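RBSTP2229 gene product (Geobacillus stearothermophilus, PDB 1T6A) is of unknown function but belongs to the DUF1885 family, with a small antiparallel sheet packed against a helix. Local coordinates at residues Met69-Arg74 with Ile82-Pro87; Arg64-Met69 with His92-Lys97. One frame throughout, in Å; residues are numbered along the deposited sequence.

Interaction 1: residues Met69-Arg74 with Ile82-Pro87; sequences MAISVR and IDIALP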
HETATM    1  N   MSE A  69     -15.402   3.968   1.919  1.00 30.54           N
HETATM    2  CA  MSE A  69     -15.583   4.880   3.036  1.00 30.29           C
HETATM    3  C   MSE A  69     -15.613   6.324   2.528  1.00 29.41           C
HETATM    4  O   MSE A  69     -15.329   6.585   1.354  1.00 28.18           O
HETATM    5  CB  MSE A  69     -14.436   4.702   4.051  1.00 30.94           C
HETATM    6  CG  MSE A  69     -13.083   5.212   3.581  1.00 32.07           C
HETATM    7 SE   MSE A  69     -11.553   4.624   4.684  0.84 38.92          SE
HETATM    8  CE  MSE A  69     -11.454   2.752   4.083  1.00 37.38           C
ATOM      9  N   ALA A  70     -15.912   7.245   3.434  1.00 28.23           N
ATOM     10  CA  ALA A  70     -16.100   8.646   3.108  1.00 28.78           C
ATOM     11  C   ALA A  70     -15.312   9.487   4.087  1.00 28.57           C
ATOM     12  O   ALA A  70     -15.412   9.281   5.307  1.00 28.86           O
ATOM     13  CB  ALA A  70     -17.603   8.990   3.190  1.00 29.36           C
ATOM     14  N   ILE A  71     -14.517  10.410   3.568  1.00 27.76           N
ATOM     15  CA  ILE A  71     -13.646  11.233   4.382  1.00 27.96           C
ATOM     16  C   ILE A  71     -13.978  12.695   4.160  1.00 28.08           C
ATOM     17  O   ILE A  71     -14.057  13.148   3.025  1.00 27.63           O
ATOM     18  CB  ILE A  71     -12.146  10.958   4.027  1.00 27.69           C
ATOM     19  CG1 ILE A  71     -11.860   9.451   4.065  1.00 30.16           C
ATOM     20  CG2 ILE A  71     -11.244  11.705   4.961  1.00 28.26           C
ATOM     21  CD1 ILE A  71     -10.418   9.062   3.755  1.00 31.02           C
ATOM     22  N   SER A  72     -14.143  13.429   5.256  1.00 28.15           N
ATOM     23  CA  SER A  72     -14.512  14.836   5.216  1.00 28.53           C
ATOM     24  C   SER A  72     -13.856  15.617   6.332  1.00 28.51           C
ATOM     25  O   SER A  72     -13.268  15.039   7.270  1.00 28.05           O
ATOM     26  CB  SER A  72     -16.034  14.971   5.321  1.00 28.95           C
ATOM     27  OG  SER A  72     -16.539  14.283   6.445  1.00 29.64           O
ATOM     28  N   VAL A  73     -13.915  16.940   6.200  1.00 27.91           N
ATOM     29  CA  VAL A  73     -13.425  17.843   7.206  1.00 28.17           C
ATOM     30  C   VAL A  73     -14.625  18.426   7.957  1.00 29.18           C
ATOM     31  O   VAL A  73     -15.618  18.788   7.354  1.00 28.48           O
ATOM     32  CB  VAL A  73     -12.603  18.968   6.597  1.00 28.45           C
ATOM     33  CG1 VAL A  73     -12.111  19.926   7.669  1.00 28.73           C
ATOM     34  CG2 VAL A  73     -11.445  18.398   5.786  1.00 29.89           C
ATOM     35  N   ARG A  74     -14.506  18.501   9.282  1.00 29.89           N
ATOM     36  CA  ARG A  74     -15.549  19.014  10.150  1.00 30.10           C
ATOM     37  C   ARG A  74     -14.944  20.105  11.018  1.00 30.32           C
ATOM     38  O   ARG A  74     -13.799  19.976  11.473  1.00 30.04           O
ATOM     39  CB  ARG A  74     -16.102  17.880  11.006  0.59 30.57           C
ATOM     40  CG  ARG A  74     -17.242  18.254  11.937  0.59 32.28           C
ATOM     41  CD  ARG A  74     -17.802  17.060  12.678  0.59 35.18           C
ATOM     42  NE  ARG A  74     -17.360  17.056  14.066  0.59 38.07           N
ATOM     43  CZ  ARG A  74     -16.651  16.107  14.662  0.59 38.14           C
ATOM     44  NH1 ARG A  74     -16.249  15.028  14.012  0.59 39.00           N
ATOM     45  NH2 ARG A  74     -16.339  16.248  15.939  0.59 38.89           N
ATOM     46  N   ILE A  82     -10.796  15.571  11.113  1.00 26.67           N
ATOM     47  CA  ILE A  82     -10.989  14.749   9.922  1.00 27.70           C
ATOM     48  C   ILE A  82     -11.838  13.556  10.301  1.00 27.27           C
ATOM     49  O   ILE A  82     -11.515  12.862  11.231  1.00 26.86           O
ATOM     50  CB  ILE A  82      -9.650  14.332   9.311  1.00 27.85           C
ATOM     51  CG1 ILE A  82      -8.872  15.569   8.901  1.00 29.54           C
ATOM     52  CG2 ILE A  82      -9.893  13.427   8.108  1.00 29.03           C
ATOM     53  CD1 ILE A  82      -7.486  15.281   8.324  1.00 31.71           C
ATOM     54  N   ASP A  83     -12.954  13.360   9.602  1.00 27.55           N
ATOM     55  CA  ASP A  83     -13.896  12.293   9.882  1.00 27.76           C
ATOM     56  C   ASP A  83     -13.750  11.227   8.817  1.00 27.69           C
ATOM     57  O   ASP A  83     -13.677  11.550   7.639  1.00 26.84           O
ATOM     58  CB  ASP A  83     -15.355  12.770   9.811  1.00 28.37           C
ATOM     59  CG  ASP A  83     -15.801  13.564  11.031  1.00 32.84           C
ATOM     60  OD1 ASP A  83     -15.282  13.332  12.139  1.00 35.54           O
ATOM     61  OD2 ASP A  83     -16.687  14.463  10.970  1.00 37.26           O
ATOM     62  N   ILE A  84     -13.742   9.965   9.238  1.00 27.96           N
ATOM     63  CA  ILE A  84     -13.799   8.824   8.335  1.00 29.34           C
ATOM     64  C   ILE A  84     -15.034   8.036   8.682  1.00 29.99           C
ATOM     65  O   ILE A  84     -15.122   7.463   9.769  1.00 30.25           O
ATOM     66  CB  ILE A  84     -12.538   7.954   8.455  1.00 29.59           C
ATOM     67  CG1 ILE A  84     -11.317   8.789   8.110  1.00 31.82           C
ATOM     68  CG2 ILE A  84     -12.650   6.732   7.538  1.00 29.82           C
ATOM     69  CD1 ILE A  84     -10.034   8.111   8.435  1.00 35.63           C
ATOM     70  N   ALA A  85     -16.006   8.053   7.776  1.00 31.29           N
ATOM     71  CA  ALA A  85     -17.272   7.362   7.945  1.00 32.41           C
ATOM     72  C   ALA A  85     -17.313   6.086   7.113  1.00 33.46           C
ATOM     73  O   ALA A  85     -17.104   6.112   5.901  1.00 32.39           O
ATOM     74  CB  ALA A  85     -18.443   8.289   7.530  1.00 32.69           C
ATOM     75  N   LEU A  86     -17.589   4.971   7.775  1.00 35.10           N
ATOM     76  CA  LEU A  86     -17.842   3.717   7.094  1.00 36.66           C
ATOM     77  C   LEU A  86     -19.343   3.531   6.902  1.00 38.72           C
ATOM     78  O   LEU A  86     -20.104   3.670   7.850  1.00 38.08           O
ATOM     79  CB  LEU A  86     -17.311   2.550   7.911  1.00 36.57           C
ATOM     80  CG  LEU A  86     -15.803   2.464   8.094  1.00 36.90           C
ATOM     81  CD1 LEU A  86     -15.515   1.375   9.110  1.00 39.22           C
ATOM     82  CD2 LEU A  86     -15.127   2.155   6.784  1.00 37.30           C
ATOM     83  N   PRO A  87     -19.759   3.190   5.683  1.00 41.26           N
ATOM     84  CA  PRO A  87     -21.176   2.966   5.392  1.00 42.74           C
ATOM     85  C   PRO A  87     -21.682   1.671   6.027  1.00 44.20           C
ATOM     86  O   PRO A  87     -20.865   0.850   6.470  1.00 44.67           O
ATOM     87  CB  PRO A  87     -21.207   2.876   3.866  1.00 42.84           C
ATOM     88  CG  PRO A  87     -19.850   2.331   3.504  1.00 42.65           C
ATOM     89  CD  PRO A  87     -18.911   2.970   4.494  1.00 41.19           C
TER
HETATM   90  O   HOH W   1     -17.507  15.541   8.584  1.00 49.27           O

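Interaction 2: residues Arg64-Met69 with His92-Lys97; sequences RLYKGM and HGDKGK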
ATOM      1  N   ARG A  64     -15.110  -7.501  -4.278  1.00 44.10           N
ATOM      2  CA  ARG A  64     -16.164  -7.835  -3.309  1.00 44.24           C
ATOM      3  C   ARG A  64     -15.737  -7.612  -1.848  1.00 42.54           C
ATOM      4  O   ARG A  64     -16.585  -7.482  -0.960  1.00 42.78           O
ATOM      5  CB  ARG A  64     -16.621  -9.297  -3.508  1.00 45.19           C
ATOM      6  CG  ARG A  64     -15.677 -10.378  -2.931  1.00 48.85           C
ATOM      7  CD  ARG A  64     -15.893 -11.832  -3.467  1.00 52.91           C
ATOM      8  NE  ARG A  64     -14.649 -12.634  -3.445  1.00 56.31           N
ATOM      9  CZ  ARG A  64     -13.604 -12.453  -4.269  1.00 59.27           C
ATOM     10  NH1 ARG A  64     -13.636 -11.507  -5.208  1.00 60.65           N
ATOM     11  NH2 ARG A  64     -12.510 -13.217  -4.158  1.00 60.40           N
ATOM     12  N   LEU A  65     -14.432  -7.558  -1.602  1.00 40.12           N
ATOM     13  CA  LEU A  65     -13.917  -7.527  -0.229  1.00 38.66           C
ATOM     14  C   LEU A  65     -13.852  -6.140   0.409  1.00 37.25           C
ATOM     15  O   LEU A  65     -13.650  -6.026   1.622  1.00 36.50           O
ATOM     16  CB  LEU A  65     -12.550  -8.201  -0.175  1.00 38.69           C
ATOM     17  CG  LEU A  65     -12.577  -9.680  -0.588  1.00 38.95           C
ATOM     18  CD1 LEU A  65     -11.216 -10.270  -0.519  1.00 39.71           C
ATOM     19  CD2 LEU A  65     -13.528 -10.460   0.297  1.00 40.98           C
ATOM     20  N   TYR A  66     -14.041  -5.104  -0.402  1.00 36.01           N
ATOM     21  CA  TYR A  66     -13.973  -3.718   0.044  1.00 35.14           C
ATOM     22  C   TYR A  66     -15.135  -2.919  -0.549  1.00 35.73           C
ATOM     23  O   TYR A  66     -15.268  -2.837  -1.767  1.00 35.31           O
ATOM     24  CB  TYR A  66     -12.646  -3.088  -0.403  1.00 34.57           C
ATOM     25  CG  TYR A  66     -11.418  -3.820   0.098  1.00 32.92           C
ATOM     26  CD1 TYR A  66     -11.015  -3.699   1.423  1.00 32.07           C
ATOM     27  CD2 TYR A  66     -10.692  -4.666  -0.733  1.00 31.03           C
ATOM     28  CE1 TYR A  66      -9.926  -4.367   1.904  1.00 30.58           C
ATOM     29  CE2 TYR A  66      -9.567  -5.349  -0.256  1.00 32.25           C
ATOM     30  CZ  TYR A  66      -9.199  -5.195   1.067  1.00 30.49           C
ATOM     31  OH  TYR A  66      -8.116  -5.846   1.572  1.00 31.52           O
ATOM     32  N   LYS A  67     -15.971  -2.333   0.306  1.00 35.82           N
ATOM     33  CA  LYS A  67     -17.050  -1.469  -0.169  1.00 36.31           C
ATOM     34  C   LYS A  67     -16.589  -0.032  -0.357  1.00 35.09           C
ATOM     35  O   LYS A  67     -16.712   0.526  -1.452  1.00 35.10           O
ATOM     36  CB  LYS A  67     -18.233  -1.499   0.780  1.00 37.29           C
ATOM     37  CG  LYS A  67     -19.422  -0.703   0.245  1.00 41.92           C
ATOM     38  CD  LYS A  67     -20.743  -1.125   0.905  1.00 46.91           C
ATOM     39  CE  LYS A  67     -21.889  -0.201   0.500  1.00 49.01           C
ATOM     40  NZ  LYS A  67     -22.663   0.232   1.693  1.00 52.57           N
ATOM     41  N   GLY A  68     -16.073   0.563   0.715  1.00 33.53           N
ATOM     42  CA  GLY A  68     -15.578   1.918   0.681  1.00 33.03           C
ATOM     43  C   GLY A  68     -15.742   2.689   1.988  1.00 31.95           C
ATOM     44  O   GLY A  68     -16.153   2.152   3.023  1.00 31.20           O
HETATM   45  N   MSE A  69     -15.402   3.968   1.919  1.00 30.54           N
HETATM   46  CA  MSE A  69     -15.583   4.880   3.036  1.00 30.29           C
HETATM   47  C   MSE A  69     -15.613   6.324   2.528  1.00 29.41           C
HETATM   48  O   MSE A  69     -15.329   6.585   1.354  1.00 28.18           O
HETATM   49  CB  MSE A  69     -14.436   4.702   4.051  1.00 30.94           C
HETATM   50  CG  MSE A  69     -13.083   5.212   3.581  1.00 32.07           C
HETATM   51 SE   MSE A  69     -11.553   4.624   4.684  0.84 38.92          SE
HETATM   52  CE  MSE A  69     -11.454   2.752   4.083  1.00 37.38           C
ATOM     53  N   HIS A  92     -15.171  -6.187   6.716  1.00 33.01           N
ATOM     54  CA  HIS A  92     -14.026  -6.468   7.564  1.00 32.59           C
ATOM     55  C   HIS A  92     -12.801  -5.748   7.020  1.00 31.81           C
ATOM     56  O   HIS A  92     -12.085  -5.100   7.769  1.00 30.92           O
ATOM     57  CB  HIS A  92     -13.809  -7.994   7.638  1.00 32.89           C
ATOM     58  CG  HIS A  92     -12.544  -8.413   8.324  1.00 33.50           C
ATOM     59  ND1 HIS A  92     -12.420  -8.472   9.695  1.00 35.59           N
ATOM     60  CD2 HIS A  92     -11.351  -8.815   7.824  1.00 34.59           C
ATOM     61  CE1 HIS A  92     -11.200  -8.875  10.012  1.00 34.49           C
ATOM     62  NE2 HIS A  92     -10.535  -9.102   8.895  1.00 35.01           N
ATOM     63  N   GLY A  93     -12.592  -5.841   5.705  1.00 30.98           N
ATOM     64  CA  GLY A  93     -11.455  -5.220   5.055  1.00 30.43           C
ATOM     65  C   GLY A  93     -11.442  -3.706   5.179  1.00 29.65           C
ATOM     66  O   GLY A  93     -10.415  -3.123   5.509  1.00 29.05           O
ATOM     67  N   ASP A  94     -12.585  -3.078   4.915  1.00 29.55           N
ATOM     68  CA  ASP A  94     -12.741  -1.631   5.013  1.00 29.08           C
ATOM     69  C   ASP A  94     -12.395  -1.128   6.408  1.00 29.14           C
ATOM     70  O   ASP A  94     -11.774  -0.092   6.535  1.00 29.08           O
ATOM     71  CB  ASP A  94     -14.188  -1.210   4.746  1.00 29.45           C
ATOM     72  CG  ASP A  94     -14.613  -1.359   3.295  1.00 31.18           C
ATOM     73  OD1 ASP A  94     -13.801  -1.161   2.355  1.00 29.94           O
ATOM     74  OD2 ASP A  94     -15.799  -1.636   3.022  1.00 34.53           O
ATOM     75  N   LYS A  95     -12.823  -1.846   7.447  1.00 29.06           N
ATOM     76  CA  LYS A  95     -12.584  -1.420   8.813  1.00 30.21           C
ATOM     77  C   LYS A  95     -11.082  -1.368   9.084  1.00 29.35           C
ATOM     78  O   LYS A  95     -10.581  -0.394   9.631  1.00 29.34           O
ATOM     79  CB  LYS A  95     -13.248  -2.358   9.826  1.00 30.85           C
ATOM     80  CG  LYS A  95     -14.780  -2.267   9.857  1.00 36.32           C
ATOM     81  CD  LYS A  95     -15.370  -3.301  10.847  1.00 41.83           C
ATOM     82  CE  LYS A  95     -16.868  -3.501  10.690  1.00 43.70           C
ATOM     83  NZ  LYS A  95     -17.273  -3.648   9.260  1.00 48.47           N
ATOM     84  N   GLY A  96     -10.383  -2.434   8.711  1.00 28.04           N
ATOM     85  CA  GLY A  96      -8.946  -2.494   8.840  1.00 27.42           C
ATOM     86  C   GLY A  96      -8.243  -1.390   8.076  1.00 27.15           C
ATOM     87  O   GLY A  96      -7.350  -0.736   8.618  1.00 26.67           O
ATOM     88  N   LYS A  97      -8.649  -1.146   6.833  1.00 26.56           N
ATOM     89  CA  LYS A  97      -8.006  -0.101   6.054  1.00 27.02           C
ATOM     90  C   LYS A  97      -8.250   1.275   6.661  1.00 26.78           C
ATOM     91  O   LYS A  97      -7.332   2.090   6.721  1.00 26.43           O
ATOM     92  CB  LYS A  97      -8.445  -0.130   4.598  1.00 27.59           C
ATOM     93  CG  LYS A  97      -8.053  -1.399   3.868  1.00 29.90           C
ATOM     94  CD  LYS A  97      -6.548  -1.502   3.708  1.00 33.84           C
ATOM     95  CE  LYS A  97      -6.187  -2.730   2.922  1.00 34.61           C
ATOM     96  NZ  LYS A  97      -6.131  -3.871   3.786  1.00 37.74           N
TER
HETATM   97  O   HOH W   2     -13.393  -7.706   3.683  1.00 29.89           O

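Interaction 1: residues Met69-Arg74 with Ile82-Pro87
Ala-70 to Val-73 pair with Ala-85 to Ile-82 in an antiparallel beta hairpin, the last two strands of a four-stranded sheet. Ala-70 with Ala-85 and Ser-72 with Asp-83 are the hydrogen-bonded pairs, and their side chains share one face; Ile-71, Val-73, Ile-82 and Ile-84 line the other, where the isoleucines turn toward helix 92-109. There Ile-71 and Ile-84 run side by side, both pointing the same way, with their CG1 atoms 4.1 Å apart, and Phe-101 of the helix touches both. Ile-71 slants across Ile-82 instead, and the two CG2 branches meet at 3.8 Å. Met-69, present as selenomethionine, lies alongside Ile-84 and brings its SE to 3.7 Å from Ile-84 CG2; such branched and flexible apolar chains suit a surface covered by a helix. The face that carries Ser-72 and Asp-83 is polar toward the hairpin turn. CG of Arg-74 stands opposite its backbone N (chi1 -178°), and the chain then bends at chi3, bringing NH1 back over the neighbouring strand. NH1 makes a salt bridge to Asp-83 OD1 (2.7 Å) and a nearly straight hydrogen bond to OD2 (3.1 Å), with guanidinium and carboxylate planes only 15° apart. Arg-74 has a second conformer, and this pairing describes one of them. Replacing Asp-83 with an alanine would probably leave the guanidinium without its carboxylate mate and freer to turn. Asp-83 OD2 also accepts from a water, 2.7 Å away, that lies the same distance from Ser-72 OG.

Interaction 2: residues Arg64-Met69 with His92-Lys97
Tyr-66 and Asp-94 bring their CA atoms within 5.5 Å of each other where the loop entering strand 68-76 passes the first turn of helix 92-109. Asp-94 carries the contact through its carboxylate. Its CG stands opposite its own carbonyl carbon (chi1 -71°), and from there OD2 receives two backbone N-H groups of the loop. Lys-67 N approaches the syn lone pair of Asp-94 OD2 at 2.8 Å, while Gly-68 N reaches the same OD2 at 3.2 Å from above the carboxylate plane, 43° out of it. Thr-91 N also donates to OD2 and Tyr-48 OH is hydrogen-bonded to OD1, so this buried acidic group is gripped on both oxygens. A carboxylate suits the place because its two oxygens can accept several N-H and O-H donors at once and, near the helix N-terminus, its negative charge is probably stabilised by the helix dipole. The Tyr-66 ring lies beside the helix: its CE1 rests 3.6 Å from Gly-93 CA, and Asp-94 N meets the ring at its edge. Glycine suits position 93 because a CB there would run into Tyr-66 CE1 and Leu-65 O. Gly-68 suits its place for another reason, as its backbone angles would press any CB against the preceding carbonyl oxygen. Farther out, Lys-97, bent at chi2 and chi4, slants across the tyrosine and brings NZ to 3.6 Å from Tyr-66 OH, while Met-69 CE comes to 4.2 Å from Lys-97 CB. A water joins Leu-65 O and Gly-93 N. Asp-94's bond from Thr-91 N, just before the helix, is the one an acidic first-turn side chain makes in a capping box; the same carboxylate also docks the loop leading into strand 68-76.

Both interactions use strand 68-76 and meet at Met-69, whose side chain reaches Ile-84 in interaction 1 and Lys-97 in interaction 2. Interaction 1 is a surface contact of neighbouring strands, ordered by regular backbone bonding, with isoleucines under the helix and a charged pair near the hairpin turn. Interaction 2 is more buried and irregular: one carboxylate and one tyrosine fasten a loop to a helix start. A short loop leads from the hairpin to that helix, so the two contacts follow one another along the same part of the fold. They also touch directly, Pro-87 CD lying 3.2 Å from Gly-68 O and Leu-86 CD1 3.8 Å from Lys-95 CG.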